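Local coordinates for M32 carboxypeptidase (Chitinophagaceae bacterium, PDB 7A03), which probably removes amino acids one at a time from the C-terminal ends of peptides, as a metal-dependent carboxypeptidase of the M32 family, at residues V24-I28 with L54-H59; L31-Q35 with R47-I51; Q431-T435 with C476-T480. All blocks are in the same frame, centred on the assembly; numbering follows the deposited sequence.

Contact 1 (V24-I28 with L54-H59)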
loop_
_atom_site.group_PDB
_atom_site.type_symbol
_atom_site.label_atom_id
_atom_site.label_comp_id
_atom_site.label_asym_id
_atom_site.label_seq_id
_atom_site.Cartn_x
_atom_site.Cartn_y
_atom_site.Cartn_z
ATOM N N VAL A 24 12.114 -18.577 -7.906
ATOM C CA VAL A 24 12.271 -17.712 -9.077
ATOM C C VAL A 24 11.744 -16.308 -8.800
ATOM O O VAL A 24 12.373 -15.305 -9.169
ATOM C CB VAL A 24 11.609 -18.329 -10.321
ATOM C CG1 VAL A 24 11.855 -17.434 -11.523
ATOM C CG2 VAL A 24 12.160 -19.733 -10.585
ATOM N N ARG A 25 10.569 -16.206 -8.173
ATOM C CA ARG A 25 9.981 -14.885 -7.954
ATOM C C ARG A 25 10.821 -14.058 -6.986
ATOM O O ARG A 25 10.989 -12.848 -7.164
ATOM C CB ARG A 25 8.531 -15.020 -7.480
ATOM C CG ARG A 25 7.619 -15.637 -8.531
ATOM C CD ARG A 25 6.180 -15.143 -8.455
ATOM N NE ARG A 25 5.356 -15.803 -9.471
ATOM C CZ ARG A 25 5.204 -15.363 -10.720
ATOM N NH1 ARG A 25 5.815 -14.254 -11.119
ATOM N NH2 ARG A 25 4.438 -16.036 -11.577
ATOM N N ASN A 26 11.413 -14.710 -5.990
ATOM C CA ASN A 26 12.275 -13.979 -5.075
ATOM C C ASN A 26 13.600 -13.604 -5.729
ATOM O O ASN A 26 14.160 -12.550 -5.409
ATOM C CB ASN A 26 12.467 -14.783 -3.794
ATOM C CG ASN A 26 11.231 -14.740 -2.924
ATOM O OD1 ASN A 26 10.700 -13.653 -2.642
ATOM N ND2 ASN A 26 10.753 -15.903 -2.508
ATOM N N ALA A 27 14.100 -14.418 -6.669
ATOM C CA ALA A 27 15.265 -13.987 -7.440
ATOM C C ALA A 27 14.944 -12.726 -8.229
ATOM O O ALA A 27 15.753 -11.793 -8.297
ATOM C CB ALA A 27 15.709 -15.106 -8.391
ATOM N N ILE A 28 13.746 -12.684 -8.822
ATOM C CA ILE A 28 13.285 -11.479 -9.506
ATOM C C ILE A 28 13.272 -10.294 -8.542
ATOM O O ILE A 28 13.712 -9.186 -8.882
ATOM C CB ILE A 28 11.899 -11.722 -10.131
ATOM C CG1 ILE A 28 11.988 -12.758 -11.258
ATOM C CG2 ILE A 28 11.295 -10.423 -10.616
ATOM C CD1 ILE A 28 10.612 -13.290 -11.655
ATOM N N LEU A 54 13.262 -14.184 -16.358
ATOM C CA LEU A 54 12.860 -14.915 -15.163
ATOM C C LEU A 54 11.351 -14.857 -14.978
ATOM O O LEU A 54 10.738 -15.857 -14.588
ATOM C CB LEU A 54 13.581 -14.369 -13.937
ATOM C CG LEU A 54 15.085 -14.617 -13.787
ATOM C CD1 LEU A 54 15.527 -14.041 -12.464
ATOM C CD2 LEU A 54 15.373 -16.094 -13.817
ATOM N N SER A 55 10.740 -13.712 -15.307
ATOM C CA SER A 55 9.300 -13.588 -15.127
ATOM C C SER A 55 8.585 -14.570 -16.030
ATOM O O SER A 55 7.647 -15.262 -15.591
ATOM C CB SER A 55 8.845 -12.153 -15.396
ATOM O OG SER A 55 9.438 -11.243 -14.474
ATOM N N THR A 56 9.080 -14.709 -17.270
ATOM C CA THR A 56 8.465 -15.651 -18.186
ATOM C C THR A 56 8.592 -17.055 -17.635
ATOM O O THR A 56 7.609 -17.805 -17.604
ATOM C CB THR A 56 9.096 -15.526 -19.578
ATOM O OG1 THR A 56 8.858 -14.211 -20.093
ATOM C CG2 THR A 56 8.518 -16.543 -20.539
ATOM N N ILE A 57 9.775 -17.397 -17.105
ATOM C CA ILE A 57 9.948 -18.732 -16.547
ATOM C C ILE A 57 8.977 -18.950 -15.393
ATOM O O ILE A 57 8.307 -19.992 -15.320
ATOM C CB ILE A 57 11.415 -18.957 -16.131
ATOM C CG1 ILE A 57 12.303 -19.111 -17.372
ATOM C CG2 ILE A 57 11.543 -20.165 -15.182
ATOM C CD1 ILE A 57 13.789 -18.982 -17.062
ATOM N N ALA A 58 8.843 -17.952 -14.506
ATOM C CA ALA A 58 7.951 -18.137 -13.365
ATOM C C ALA A 58 6.541 -18.380 -13.853
ATOM O O ALA A 58 5.829 -19.252 -13.331
ATOM C CB ALA A 58 7.975 -16.918 -12.453
ATOM N N HIS A 59 6.144 -17.646 -14.895
ATOM C CA HIS A 59 4.782 -17.762 -15.379
ATOM C C HIS A 59 4.571 -19.132 -15.996
ATOM O O HIS A 59 3.532 -19.780 -15.766
ATOM C CB HIS A 59 4.506 -16.643 -16.382
ATOM C CG HIS A 59 3.122 -16.669 -16.950
ATOM N ND1 HIS A 59 2.051 -16.057 -16.336
ATOM C CD2 HIS A 59 2.634 -17.250 -18.073
ATOM C CE1 HIS A 59 0.962 -16.254 -17.059
ATOM N NE2 HIS A 59 1.287 -16.972 -18.117
HETATM O O HOH W 1 5.636 -14.087 -13.808
#

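Contact 2 (L31-Q35 with R47-I51)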
loop_
_atom_site.group_PDB
_atom_site.type_symbol
_atom_site.label_atom_id
_atom_site.label_comp_id
_atom_site.label_asym_id
_atom_site.label_seq_id
_atom_site.Cartn_x
_atom_site.Cartn_y
_atom_site.Cartn_z
ATOM N N LEU A 31 16.761 -8.951 -8.051
ATOM C CA LEU A 31 17.162 -8.142 -9.198
ATOM C C LEU A 31 16.463 -6.782 -9.195
ATOM O O LEU A 31 17.066 -5.760 -9.543
ATOM C CB LEU A 31 16.918 -8.915 -10.503
ATOM C CG LEU A 31 18.117 -9.741 -10.987
ATOM C CD1 LEU A 31 18.505 -10.837 -9.989
ATOM C CD2 LEU A 31 17.797 -10.327 -12.383
ATOM N N GLY A 32 15.197 -6.733 -8.768
ATOM C CA GLY A 32 14.504 -5.447 -8.734
ATOM C C GLY A 32 14.974 -4.558 -7.593
ATOM O O GLY A 32 15.051 -3.321 -7.730
ATOM N N TRP A 33 15.357 -5.177 -6.475
ATOM C CA TRP A 33 15.896 -4.423 -5.354
ATOM C C TRP A 33 17.218 -3.789 -5.749
ATOM O O TRP A 33 17.441 -2.585 -5.532
ATOM C CB TRP A 33 16.077 -5.352 -4.153
ATOM C CG TRP A 33 16.879 -4.742 -3.046
ATOM C CD1 TRP A 33 16.416 -3.950 -2.039
ATOM C CD2 TRP A 33 18.299 -4.857 -2.841
ATOM N NE1 TRP A 33 17.449 -3.567 -1.213
ATOM C CE2 TRP A 33 18.616 -4.122 -1.681
ATOM C CE3 TRP A 33 19.328 -5.534 -3.509
ATOM C CZ2 TRP A 33 19.925 -4.021 -1.184
ATOM C CZ3 TRP A 33 20.623 -5.426 -3.022
ATOM C CH2 TRP A 33 20.913 -4.688 -1.869
ATOM N N ASP A 34 18.076 -4.582 -6.410
ATOM C CA ASP A 34 19.355 -4.050 -6.851
ATOM C C ASP A 34 19.158 -2.975 -7.911
ATOM O O ASP A 34 19.872 -1.964 -7.923
ATOM C CB ASP A 34 20.222 -5.197 -7.358
ATOM C CG ASP A 34 21.537 -4.720 -7.908
ATOM O OD1 ASP A 34 22.443 -4.397 -7.097
ATOM O OD2 ASP A 34 21.639 -4.653 -9.154
ATOM N N GLN A 35 18.158 -3.162 -8.779
ATOM C CA GLN A 35 17.821 -2.159 -9.779
ATOM C C GLN A 35 17.540 -0.813 -9.133
ATOM O O GLN A 35 17.888 0.232 -9.692
ATOM C CB GLN A 35 16.598 -2.646 -10.550
ATOM C CG GLN A 35 16.090 -1.765 -11.671
ATOM C CD GLN A 35 15.021 -2.512 -12.468
ATOM O OE1 GLN A 35 14.002 -2.919 -11.913
ATOM N NE2 GLN A 35 15.264 -2.720 -13.755
ATOM N N ARG A 47 19.549 -5.594 -17.304
ATOM C CA ARG A 47 18.823 -5.979 -16.107
ATOM C C ARG A 47 17.351 -6.173 -16.428
ATOM O O ARG A 47 16.750 -7.166 -15.993
ATOM C CB ARG A 47 19.035 -4.951 -14.990
ATOM C CG ARG A 47 18.097 -5.143 -13.765
ATOM C CD ARG A 47 18.277 -6.491 -13.081
ATOM N NE ARG A 47 19.678 -6.690 -12.760
ATOM C CZ ARG A 47 20.279 -6.141 -11.712
ATOM N NH1 ARG A 47 19.592 -5.396 -10.831
ATOM N NH2 ARG A 47 21.578 -6.333 -11.550
ATOM N N GLY A 48 16.800 -5.312 -17.293
ATOM C CA GLY A 48 15.402 -5.486 -17.655
ATOM C C GLY A 48 15.190 -6.798 -18.377
ATOM O O GLY A 48 14.258 -7.566 -18.069
ATOM N N GLN A 49 16.115 -7.116 -19.283
ATOM C CA GLN A 49 16.009 -8.350 -20.033
ATOM C C GLN A 49 16.052 -9.533 -19.089
ATOM O O GLN A 49 15.251 -10.475 -19.211
ATOM C CB GLN A 49 17.170 -8.409 -21.019
ATOM C CG GLN A 49 17.248 -9.657 -21.838
ATOM C CD GLN A 49 18.369 -9.587 -22.844
ATOM O OE1 GLN A 49 18.305 -8.818 -23.806
ATOM N NE2 GLN A 49 19.417 -10.374 -22.619
ATOM N N GLN A 50 16.924 -9.463 -18.083
ATOM C CA GLN A 50 17.072 -10.612 -17.207
ATOM C C GLN A 50 15.823 -10.793 -16.363
ATOM O O GLN A 50 15.333 -11.919 -16.221
ATOM C CB GLN A 50 18.355 -10.486 -16.388
ATOM C CG GLN A 50 19.594 -10.684 -17.261
ATOM C CD GLN A 50 20.860 -10.072 -16.689
ATOM O OE1 GLN A 50 20.875 -9.587 -15.564
ATOM N NE2 GLN A 50 21.935 -10.076 -17.486
ATOM N N ILE A 51 15.239 -9.682 -15.895
ATOM C CA ILE A 51 14.008 -9.801 -15.121
ATOM C C ILE A 51 12.910 -10.408 -15.985
ATOM O O ILE A 51 12.206 -11.335 -15.549
ATOM C CB ILE A 51 13.605 -8.445 -14.519
ATOM C CG1 ILE A 51 14.558 -8.090 -13.368
ATOM C CG2 ILE A 51 12.117 -8.510 -14.066
ATOM C CD1 ILE A 51 14.508 -6.622 -12.917
#

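Contact 3 (Q431-T435 with C476-T480)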
loop_
_atom_site.group_PDB
_atom_site.type_symbol
_atom_site.label_atom_id
_atom_site.label_comp_id
_atom_site.label_asym_id
_atom_site.label_seq_id
_atom_site.Cartn_x
_atom_site.Cartn_y
_atom_site.Cartn_z
ATOM N N GLN A 431 -8.857 0.944 12.736
ATOM C CA GLN A 431 -9.692 -0.020 13.430
ATOM C C GLN A 431 -8.819 -0.981 14.213
ATOM O O GLN A 431 -9.139 -1.327 15.361
ATOM C CB GLN A 431 -10.581 -0.750 12.421
ATOM C CG GLN A 431 -11.569 -1.733 13.024
ATOM C CD GLN A 431 -12.793 -1.925 12.144
ATOM O OE1 GLN A 431 -13.044 -1.126 11.230
ATOM N NE2 GLN A 431 -13.570 -2.976 12.412
ATOM N N PHE A 432 -7.667 -1.359 13.634
ATOM C CA PHE A 432 -6.810 -2.287 14.354
ATOM C C PHE A 432 -6.191 -1.596 15.563
ATOM O O PHE A 432 -6.160 -2.171 16.662
ATOM C CB PHE A 432 -5.714 -2.863 13.446
ATOM C CG PHE A 432 -6.211 -3.802 12.367
ATOM C CD1 PHE A 432 -7.341 -4.578 12.537
ATOM C CD2 PHE A 432 -5.512 -3.911 11.172
ATOM C CE1 PHE A 432 -7.775 -5.436 11.530
ATOM C CE2 PHE A 432 -5.947 -4.778 10.154
ATOM C CZ PHE A 432 -7.069 -5.532 10.335
ATOM N N PHE A 433 -5.763 -0.331 15.409
ATOM C CA PHE A 433 -5.025 0.260 16.519
ATOM C C PHE A 433 -5.954 0.560 17.682
ATOM O O PHE A 433 -5.630 0.275 18.844
ATOM C CB PHE A 433 -4.252 1.504 16.096
ATOM C CG PHE A 433 -3.353 2.029 17.174
ATOM C CD1 PHE A 433 -2.210 1.323 17.551
ATOM C CD2 PHE A 433 -3.670 3.201 17.857
ATOM C CE1 PHE A 433 -1.405 1.785 18.581
ATOM C CE2 PHE A 433 -2.848 3.669 18.864
ATOM C CZ PHE A 433 -1.706 2.961 19.218
ATOM N N THR A 434 -7.131 1.100 17.386
ATOM C CA THR A 434 -8.112 1.310 18.436
ATOM C C THR A 434 -8.431 -0.002 19.137
ATOM O O THR A 434 -8.487 -0.056 20.375
ATOM C CB THR A 434 -9.348 1.971 17.838
ATOM O OG1 THR A 434 -8.981 3.272 17.368
ATOM C CG2 THR A 434 -10.462 2.121 18.872
ATOM N N THR A 435 -8.537 -1.091 18.371
ATOM C CA THR A 435 -8.827 -2.367 19.008
ATOM C C THR A 435 -7.659 -2.796 19.881
ATOM O O THR A 435 -7.862 -3.261 21.014
ATOM C CB THR A 435 -9.165 -3.417 17.951
ATOM O OG1 THR A 435 -10.347 -3.004 17.246
ATOM C CG2 THR A 435 -9.432 -4.771 18.606
ATOM N N CYS A 476 -10.528 -8.911 9.949
ATOM C CA CYS A 476 -11.009 -7.767 10.703
ATOM C C CYS A 476 -12.131 -8.173 11.666
ATOM O O CYS A 476 -12.145 -7.744 12.820
ATOM C CB CYS A 476 -11.439 -6.683 9.713
ATOM S SG CYS A 476 -11.931 -5.121 10.491
ATOM N N GLN A 477 -13.044 -9.046 11.225
ATOM C CA GLN A 477 -14.119 -9.527 12.091
ATOM C C GLN A 477 -13.579 -10.355 13.259
ATOM O O GLN A 477 -14.016 -10.186 14.405
ATOM C CB GLN A 477 -15.105 -10.353 11.262
ATOM C CG GLN A 477 -16.224 -11.022 12.057
ATOM C CD GLN A 477 -17.209 -10.024 12.622
ATOM O OE1 GLN A 477 -17.618 -9.081 11.942
ATOM N NE2 GLN A 477 -17.601 -10.231 13.870
ATOM N N LYS A 478 -12.619 -11.245 12.987
ATOM C CA LYS A 478 -12.037 -12.066 14.044
ATOM C C LYS A 478 -11.335 -11.215 15.100
ATOM O O LYS A 478 -11.492 -11.459 16.305
ATOM C CB LYS A 478 -11.073 -13.085 13.429
ATOM C CG LYS A 478 -10.257 -13.862 14.455
ATOM C CD LYS A 478 -9.186 -14.715 13.790
ATOM C CE LYS A 478 -8.559 -15.659 14.798
ATOM N NZ LYS A 478 -7.322 -16.282 14.260
ATOM N N ILE A 479 -10.566 -10.208 14.670
ATOM C CA ILE A 479 -9.783 -9.411 15.611
ATOM C C ILE A 479 -10.640 -8.379 16.339
ATOM O O ILE A 479 -10.483 -8.169 17.548
ATOM C CB ILE A 479 -8.605 -8.740 14.884
ATOM C CG1 ILE A 479 -7.610 -9.775 14.361
ATOM C CG2 ILE A 479 -7.908 -7.757 15.799
ATOM C CD1 ILE A 479 -6.687 -9.181 13.323
ATOM N N THR A 480 -11.523 -7.684 15.618
ATOM C CA THR A 480 -12.216 -6.520 16.161
ATOM C C THR A 480 -13.681 -6.758 16.490
ATOM O O THR A 480 -14.289 -5.911 17.150
ATOM C CB THR A 480 -12.110 -5.317 15.208
ATOM O OG1 THR A 480 -13.022 -5.476 14.108
ATOM C CG2 THR A 480 -10.682 -5.140 14.690
#

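Contact 1 (V24-I28 with L54-H59)
The guanidinium of R25 lies flat over the methyl group of A58, and beside it V24 and I28 pack on L54. The setting is an antiparallel helical hairpin, made by helices 9-37 and 44-62 of the mostly helical M32 carboxypeptidase fold. The two short segments run at 159° to each other, with axes 9.4 Å apart. Small A58 sits where the backbones come close.

A58 CB lies under the centre of the R25 guanidinium, 3.6 Å from R25 CZ. This is a van der Waals contact on the face. The N-H bonds lie in the plane of the group, where a water is met. The aliphatic part of R25 also passes A58, and a bend at chi2 (-149°) carries the chain across to the second helix. V24 CG1 fits between the two helices, 4.0 Å from A58 CB and 3.6 Å from L54 O. It gets there because CG1 is anti to the backbone N (chi1 -177°).

One turn along, the I28 and L54 side chains lie alongside, pointing opposite ways. I28 CG1 reaches L54 CB at 3.5 Å, and I28 CD1 goes on to the backbone and hydroxyl of S55. The S55 hydroxyl is hydrogen-bonded to I51 O within its own helix. A27 adds a looser apolar touch to L54 CD1.

No direct hydrogen bond joins the two segments. The polar link is the water at the edge of the guanidinium, in its plane. It ties the end of R25 to the turn that carries A58. The water accepts from R25 NH1 at 2.7 Å and donates to S55 O at 2.9 Å.

Contact 2 (L31-Q35 with R47-I51)
R47 reaches D34 through a chain kinked at two bonds. Its CG is anti to the backbone N, and two successive bends, at chi2 (61°) and chi3 (53°), bring the chain toward helix 9-37. D34 sends its carboxylate out to meet it.

The salt bridge is end-on but uneven. Both NH1 and NH2 of R47 point at one oxygen, D34 OD2. R47 NH1 donates to D34 OD2 at 2.7 Å, and the oxygen accepts with its anti lone pair, the one away from the other oxygen. R47 NH2 is 2.9 Å from D34 OD2 and arrives on the same anti side, but clearly out of the carboxylate plane. The oxygen lies almost in the guanidinium plane, while the carboxylate and guanidinium planes are 46° apart. The two groups are twisted against each other, and both nitrogens share one oxygen. R47 NH1 also makes a weak hydrogen bond to L31 O, at 2.9 Å. That carbonyl already accepts from Q35 N in its own helix.

L31 packs against the bent part of R47. Its CG lies over one face of the guanidinium, and L31 CB is 3.8 Å from R47 CD. L31 CB is equally close to I51 CG1, also at 3.8 Å. L31 CD2 reaches on to Q50 CB at 4.0 Å. The Q35 side chain runs past R47 in the opposite sense, with Q35 NE2 3.7 Å from R47 CG; Q35 OE1 comes near I51 CD1. Both D34 and R47 also touch L39, in the loop between the helices.

The whole is a surface contact of an antiparallel helical hairpin near its turn: apolar packing of L31 and I51, bordered by an interhelical salt bridge, in the N-terminal part of the M32 fold.

Contact 3 (Q431-T435 with C476-T480)
Q431 reaches across with its amide to a threonine hydroxyl, beside a cysteine sulfur, in a buried contact. Segments 431-435 and 476-480, on helices 420-439 and 472-480, run nearly the same way, their axes 20° apart. They form a parallel helix pair in the C-terminal part of the helical M32 fold.

Q431 NE2 donates to T480 OG1 at 3.1 Å, with the hydroxyl near the amide plane and an N-H...O angle of 156°. The extended chain of Q431, with CG anti to the backbone N, spans the gap between the helices. C476 SG is 3.3 Å from Q431 NE2. The amide has further partners after helix 472-480: OE1 accepts from Q485 N and NE2 donates to P483 O. These bonds satisfy both ends of the buried amide and fix its rotation.

T480 OG1 is placed by chi1 of 77°, between the backbone N and the carbonyl carbon. It donates to C476 O one turn back and is also hydrogen-bonded to N482 N beyond the helix. The T480 methyl is then turned toward the other helix.

F432 packs beside I479, its CE1 near I479 CD1. T480 CG2 and C476 CA meet the edge of the F432 ring, whereas C476 SG stands oblique to it, 5.4 Å from the centroid. Helix 293-307 touches the same phenylalanine through I295 and S298.

T435 closes the contact at the far end. Its hydroxyl donates to Q431 O, and T435 N reaches that oxygen from the opposite face. The same hydroxyl oxygen lies against a methyl: T435 OG1 is 3.3 Å from T480 CG2.

Overall arrangement
From the N terminus, the chain runs along helix 9-37, through the segments 24-28 and then 31-35. It turns and comes back along helix 44-62, passing 47-51 before 54-59. Contact 2 therefore closes the shorter loop, around the turn, and contact 1 closes a longer one that encloses it. The two adjoin, with I28 CG2 4.0 Å from I51 CG2, and together they join the two arms of one antiparallel hairpin. Contact 3 follows in series, much later in the chain. It joins helix 420-439 to helix 472-480, across a largely helical excursion. Its centre is about 38 Å from that of contact 2, on the opposite side of the chain's centre.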